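Local coordinates for protein activating signal cointegrator 1 complex subunit 3 (Homo sapiens, PDB 6YXQ) that unwinds alkylated DNA as an ATP-driven 3'-5' helicase and helps rescue stalled ribosomes, its N-terminal region modelled here being the part required for binding ASCC2, at residues E60-S65 with Q147-A152; M67-E72 with I142-Q147. All coordinates share one frame; numbering follows the deposited sequence.

Contact 1 (E60-S65 with Q147-A152)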
loop_
_atom_site.group_PDB
_atom_site.type_symbol
_atom_site.label_atom_id
_atom_site.label_comp_id
_atom_site.label_asym_id
_atom_site.label_seq_id
_atom_site.Cartn_x
_atom_site.Cartn_y
_atom_site.Cartn_z
ATOM N N GLU A 60 -2.875 -44.947 5.969
ATOM C CA GLU A 60 -2.649 -45.303 4.579
ATOM C C GLU A 60 -1.191 -45.640 4.293
ATOM O O GLU A 60 -0.918 -46.377 3.341
ATOM C CB GLU A 60 -3.131 -44.142 3.700
ATOM C CG GLU A 60 -3.078 -44.344 2.206
ATOM C CD GLU A 60 -3.427 -43.068 1.465
ATOM O OE1 GLU A 60 -2.553 -42.515 0.766
ATOM O OE2 GLU A 60 -4.580 -42.608 1.585
ATOM N N LYS A 61 -0.253 -45.142 5.105
ATOM C CA LYS A 61 1.170 -45.256 4.817
ATOM C C LYS A 61 1.910 -46.225 5.721
ATOM O O LYS A 61 3.043 -46.594 5.400
ATOM C CB LYS A 61 1.857 -43.886 4.931
ATOM C CG LYS A 61 1.321 -42.824 3.994
ATOM C CD LYS A 61 1.320 -43.310 2.562
ATOM C CE LYS A 61 1.783 -42.219 1.617
ATOM N NZ LYS A 61 2.822 -42.737 0.689
ATOM N N LEU A 62 1.318 -46.628 6.841
ATOM C CA LEU A 62 2.016 -47.403 7.853
ATOM C C LEU A 62 1.282 -48.709 8.136
ATOM O O LEU A 62 0.058 -48.802 7.983
ATOM C CB LEU A 62 2.169 -46.582 9.139
ATOM C CG LEU A 62 2.821 -45.206 8.944
ATOM C CD1 LEU A 62 3.032 -44.512 10.266
ATOM C CD2 LEU A 62 4.144 -45.311 8.197
ATOM N N GLU A 63 2.040 -49.722 8.549
ATOM C CA GLU A 63 1.456 -51.025 8.825
ATOM C C GLU A 63 0.766 -51.044 10.186
ATOM O O GLU A 63 1.091 -50.262 11.091
ATOM C CB GLU A 63 2.520 -52.121 8.761
ATOM C CG GLU A 63 3.860 -51.752 9.377
ATOM C CD GLU A 63 4.916 -52.829 9.165
ATOM O OE1 GLU A 63 6.036 -52.489 8.726
ATOM O OE2 GLU A 63 4.625 -54.016 9.436
ATOM N N LYS A 64 -0.206 -51.956 10.312
ATOM C CA LYS A 64 -0.977 -52.097 11.545
ATOM C C LYS A 64 -0.059 -52.279 12.747
ATOM O O LYS A 64 -0.337 -51.773 13.851
ATOM C CB LYS A 64 -1.936 -53.282 11.391
ATOM C CG LYS A 64 -3.008 -53.403 12.458
ATOM C CD LYS A 64 -3.918 -54.594 12.171
ATOM C CE LYS A 64 -4.966 -54.775 13.260
ATOM N NZ LYS A 64 -5.586 -56.126 13.219
ATOM N N SER A 65 1.049 -52.999 12.533
ATOM C CA SER A 65 2.122 -53.180 13.502
ATOM C C SER A 65 2.417 -51.897 14.269
ATOM O O SER A 65 2.324 -51.849 15.502
ATOM C CB SER A 65 3.381 -53.658 12.768
ATOM O OG SER A 65 3.058 -54.513 11.680
ATOM N N GLN A 147 11.412 -42.035 4.537
ATOM C CA GLN A 147 11.648 -40.693 4.025
ATOM C C GLN A 147 10.814 -40.410 2.776
ATOM O O GLN A 147 10.406 -39.260 2.544
ATOM C CB GLN A 147 13.150 -40.477 3.785
ATOM C CG GLN A 147 13.373 -39.008 3.799
ATOM C CD GLN A 147 12.703 -38.373 2.642
ATOM O OE1 GLN A 147 12.896 -38.732 1.488
ATOM N NE2 GLN A 147 11.770 -37.531 2.964
ATOM N N ASP A 148 10.499 -41.451 2.003
ATOM C CA ASP A 148 9.480 -41.331 0.967
ATOM C C ASP A 148 8.128 -40.952 1.570
ATOM O O ASP A 148 7.421 -40.080 1.043
ATOM C CB ASP A 148 9.377 -42.645 0.183
ATOM C CG ASP A 148 10.417 -42.753 -0.941
ATOM O OD1 ASP A 148 11.137 -41.761 -1.200
ATOM O OD2 ASP A 148 10.491 -43.825 -1.583
ATOM N N ASP A 149 7.759 -41.590 2.684
ATOM C CA ASP A 149 6.531 -41.229 3.388
ATOM C C ASP A 149 6.555 -39.770 3.836
ATOM O O ASP A 149 5.555 -39.051 3.712
ATOM C CB ASP A 149 6.331 -42.147 4.594
ATOM C CG ASP A 149 5.843 -43.515 4.202
ATOM O OD1 ASP A 149 5.218 -43.630 3.126
ATOM O OD2 ASP A 149 6.086 -44.473 4.967
ATOM N N LEU A 150 7.689 -39.321 4.373
ATOM C CA LEU A 150 7.781 -37.949 4.854
ATOM C C LEU A 150 7.607 -36.961 3.710
ATOM O O LEU A 150 6.904 -35.956 3.855
ATOM C CB LEU A 150 9.117 -37.730 5.565
ATOM C CG LEU A 150 9.186 -36.755 6.746
ATOM C CD1 LEU A 150 10.595 -36.760 7.308
ATOM C CD2 LEU A 150 8.780 -35.347 6.362
ATOM N N THR A 151 8.239 -37.226 2.559
ATOM C CA THR A 151 8.049 -36.330 1.418
ATOM C C THR A 151 6.616 -36.378 0.918
ATOM O O THR A 151 6.093 -35.372 0.430
ATOM C CB THR A 151 9.001 -36.662 0.268
ATOM O OG1 THR A 151 8.822 -38.020 -0.124
ATOM C CG2 THR A 151 10.434 -36.436 0.669
ATOM N N ALA A 152 5.971 -37.542 1.013
ATOM C CA ALA A 152 4.555 -37.607 0.674
ATOM C C ALA A 152 3.736 -36.687 1.573
ATOM O O ALA A 152 2.843 -35.968 1.103
ATOM C CB ALA A 152 4.059 -39.045 0.781
#
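A surface salt bridge between the C-terminal end of helix 51-61 and the first turns of helix 147-163 makes this contact, in the helical N-terminal region that the helicase needs for interaction with ASCC2. K61 and D149, whose CA atoms lie 6.9 Å apart, start out toward each other from their helices and then lie alongside, each running on past the other, so that K61 NZ comes 3.5 Å from D149 OD1. The lysine chain does not run out straight: CG sits beside the backbone N (chi1 -60°), and further bends at chi2, chi3 and chi4 fold it along the carboxylate. As a result K61 CB also lies close to OD1 of D149, at 3.8 Å, and the aliphatic part of K61 lies against the acid together with the ammonium group. The end of the lysine then passes A152, whose CB is 4.0 Å from K61 CE and 3.9 Å from K61 NZ. The other carboxylate oxygen faces the link after the helix, with L62 CD2 at 3.9 Å from D149 OD2. With a methionine in place of K61 the ammonium group is gone, and D149 would probably lose its charged mate across the contact. The backbone N of D149 is bonded to the hydroxyl of S146, the N-cap of helix 147-163. Helix 51-61 ends before L62, which also touches F145, while E63 is the N-cap of the next helix. The contact thus joins the two-residue link between helices 51-61 and 64-85 to the beginning of helix 147-163.

Contact 2 (M67-E72 with I142-Q147)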
loop_
_atom_site.group_PDB
_atom_site.type_symbol
_atom_site.label_atom_id
_atom_site.label_comp_id
_atom_site.label_asym_id
_atom_site.label_seq_id
_atom_site.Cartn_x
_atom_site.Cartn_y
_atom_site.Cartn_z
ATOM N N MET A 67 0.863 -48.820 13.664
ATOM C CA MET A 67 -0.345 -48.070 13.998
ATOM C C MET A 67 -0.785 -48.334 15.434
ATOM O O MET A 67 -1.340 -47.438 16.088
ATOM C CB MET A 67 -1.475 -48.413 13.028
ATOM C CG MET A 67 -1.329 -47.784 11.649
ATOM S SD MET A 67 -1.139 -45.985 11.669
ATOM C CE MET A 67 -2.612 -45.468 12.547
ATOM N N GLN A 68 -0.539 -49.547 15.942
ATOM C CA GLN A 68 -0.885 -49.850 17.333
ATOM C C GLN A 68 -0.286 -48.836 18.312
ATOM O O GLN A 68 -0.987 -48.309 19.185
ATOM C CB GLN A 68 -0.440 -51.272 17.688
ATOM C CG GLN A 68 -1.091 -51.813 18.958
ATOM C CD GLN A 68 -0.198 -52.768 19.733
ATOM O OE1 GLN A 68 0.972 -52.479 19.987
ATOM N NE2 GLN A 68 -0.751 -53.913 20.120
ATOM N N SER A 69 1.013 -48.556 18.182
ATOM C CA SER A 69 1.666 -47.567 19.040
ATOM C C SER A 69 1.328 -46.130 18.638
ATOM O O SER A 69 1.245 -45.227 19.497
ATOM C CB SER A 69 3.177 -47.771 18.998
ATOM O OG SER A 69 3.859 -46.536 19.141
ATOM N N ILE A 70 1.145 -45.897 17.339
ATOM C CA ILE A 70 0.886 -44.546 16.868
ATOM C C ILE A 70 -0.455 -44.042 17.378
ATOM O O ILE A 70 -0.642 -42.835 17.555
ATOM C CB ILE A 70 0.995 -44.522 15.332
ATOM C CG1 ILE A 70 2.465 -44.442 14.932
ATOM C CG2 ILE A 70 0.197 -43.368 14.716
ATOM C CD1 ILE A 70 2.762 -45.082 13.618
ATOM N N ASN A 71 -1.398 -44.943 17.664
ATOM C CA ASN A 71 -2.674 -44.492 18.220
ATOM C C ASN A 71 -2.508 -43.949 19.640
ATOM O O ASN A 71 -3.139 -42.948 20.007
ATOM C CB ASN A 71 -3.695 -45.626 18.175
ATOM C CG ASN A 71 -4.136 -45.950 16.756
ATOM O OD1 ASN A 71 -3.585 -45.421 15.786
ATOM N ND2 ASN A 71 -5.133 -46.822 16.628
ATOM N N GLU A 72 -1.645 -44.570 20.448
ATOM C CA GLU A 72 -1.351 -44.005 21.762
ATOM C C GLU A 72 -0.638 -42.665 21.632
ATOM O O GLU A 72 -0.903 -41.732 22.404
ATOM C CB GLU A 72 -0.518 -44.988 22.585
ATOM C CG GLU A 72 -1.274 -46.242 23.008
ATOM C CD GLU A 72 -2.711 -45.954 23.422
ATOM O OE1 GLU A 72 -3.638 -46.299 22.653
ATOM O OE2 GLU A 72 -2.913 -45.382 24.516
ATOM N N ILE A 142 6.664 -39.721 13.795
ATOM C CA ILE A 142 7.462 -39.529 12.584
ATOM C C ILE A 142 8.644 -40.491 12.549
ATOM O O ILE A 142 9.138 -40.845 11.469
ATOM C CB ILE A 142 7.924 -38.063 12.468
ATOM C CG1 ILE A 142 6.721 -37.121 12.403
ATOM C CG2 ILE A 142 8.766 -37.862 11.227
ATOM C CD1 ILE A 142 5.890 -37.289 11.159
ATOM N N SER A 143 9.108 -40.948 13.714
ATOM C CA SER A 143 10.192 -41.920 13.737
ATOM C C SER A 143 9.831 -43.221 13.030
ATOM O O SER A 143 10.727 -44.030 12.764
ATOM C CB SER A 143 10.607 -42.202 15.182
ATOM O OG SER A 143 9.683 -43.060 15.825
ATOM N N HIS A 144 8.553 -43.439 12.715
ATOM C CA HIS A 144 8.125 -44.590 11.934
ATOM C C HIS A 144 7.991 -44.279 10.446
ATOM O O HIS A 144 7.809 -45.204 9.647
ATOM C CB HIS A 144 6.789 -45.125 12.465
ATOM C CG HIS A 144 6.850 -45.611 13.880
ATOM N ND1 HIS A 144 6.839 -46.949 14.207
ATOM C CD2 HIS A 144 6.912 -44.940 15.055
ATOM C CE1 HIS A 144 6.898 -47.083 15.519
ATOM N NE2 HIS A 144 6.941 -45.877 16.058
ATOM N N PHE A 145 8.070 -43.011 10.051
ATOM C CA PHE A 145 7.981 -42.683 8.636
ATOM C C PHE A 145 9.254 -43.125 7.940
ATOM O O PHE A 145 10.356 -42.990 8.479
ATOM C CB PHE A 145 7.777 -41.174 8.418
ATOM C CG PHE A 145 6.369 -40.682 8.675
ATOM C CD1 PHE A 145 5.559 -41.279 9.632
ATOM C CD2 PHE A 145 5.876 -39.584 7.990
ATOM C CE1 PHE A 145 4.283 -40.807 9.875
ATOM C CE2 PHE A 145 4.600 -39.109 8.231
ATOM C CZ PHE A 145 3.804 -39.719 9.175
ATOM N N SER A 146 9.094 -43.690 6.753
ATOM C CA SER A 146 10.197 -43.673 5.816
ATOM C C SER A 146 10.271 -42.300 5.170
ATOM O O SER A 146 9.332 -41.498 5.237
ATOM C CB SER A 146 10.028 -44.748 4.751
ATOM O OG SER A 146 8.983 -44.405 3.863
ATOM N N GLN A 147 11.412 -42.035 4.537
ATOM C CA GLN A 147 11.648 -40.693 4.025
ATOM C C GLN A 147 10.814 -40.410 2.776
ATOM O O GLN A 147 10.406 -39.260 2.544
ATOM C CB GLN A 147 13.150 -40.477 3.785
ATOM C CG GLN A 147 13.373 -39.008 3.799
ATOM C CD GLN A 147 12.703 -38.373 2.642
ATOM O OE1 GLN A 147 12.896 -38.732 1.488
ATOM N NE2 GLN A 147 11.770 -37.531 2.964
#
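S69 and I70 of helix 64-85 both face H144, in the loop that follows helix 128-142, and their side chains make the contact. Two residues before S69, M67 turns away from the loop and packs on N59 of helix 51-61. S69 is the more peripheral of the two touching residues: its hydroxyl OG stands 4.4 Å from H144 NE2, in an oblique position and without a hydrogen bond. I70, which is buried, supplies the closer approach. Its CD1 methyl lies over one face of the imidazole, displaced toward the rim, and is 4.1 Å from H144 CG and 4.2 Å from H144 CB. CG1 of I70 is beside the backbone N (chi1 -81°), and chi2 of 151° extends CD1 outward to the ring. The side chains of I70 and H144 overlap head-to-tail, and the contact is apolar at the isoleucine and grazing at the serine. Across from them, the loop is shaped by a type I beta turn from I142 to F145, closed by a bond of 2.8 Å from F145 N to I142 O. This turn places H144 facing the helix, while the CD1 methyl of I142 covers part of one face of the F145 ring, 3.6 Å above its plane. F145 in turn reaches L58 of helix 51-61. S146 follows as the N-cap of helix 147-163. The arrangement is that of a short interhelical connection in an all-helical domain, a beta turn leading into an N-capped helix, with one side chain packed against a neighbouring helix.

Overall arrangement
Contacts 1 and 2 lie side by side at one end of the helical domain, their centres 8 Å apart and both about 24 to 25 Å from the centre of the chain. L62 joins them: its CD1 is 3.4 Å from I70 CD1 and 3.9 Å from F145 CE1. Q147 belongs to both, since the loop of contact 2 runs directly into the helix of contact 1, and L150 CA packs 4.0 Å from F145 CD2. A salt bridge at the surface thus adjoins the partly buried packing of I70 on H144. Neither contact touches the second protein chain, and the helicase modules lie outside this N-terminal fragment.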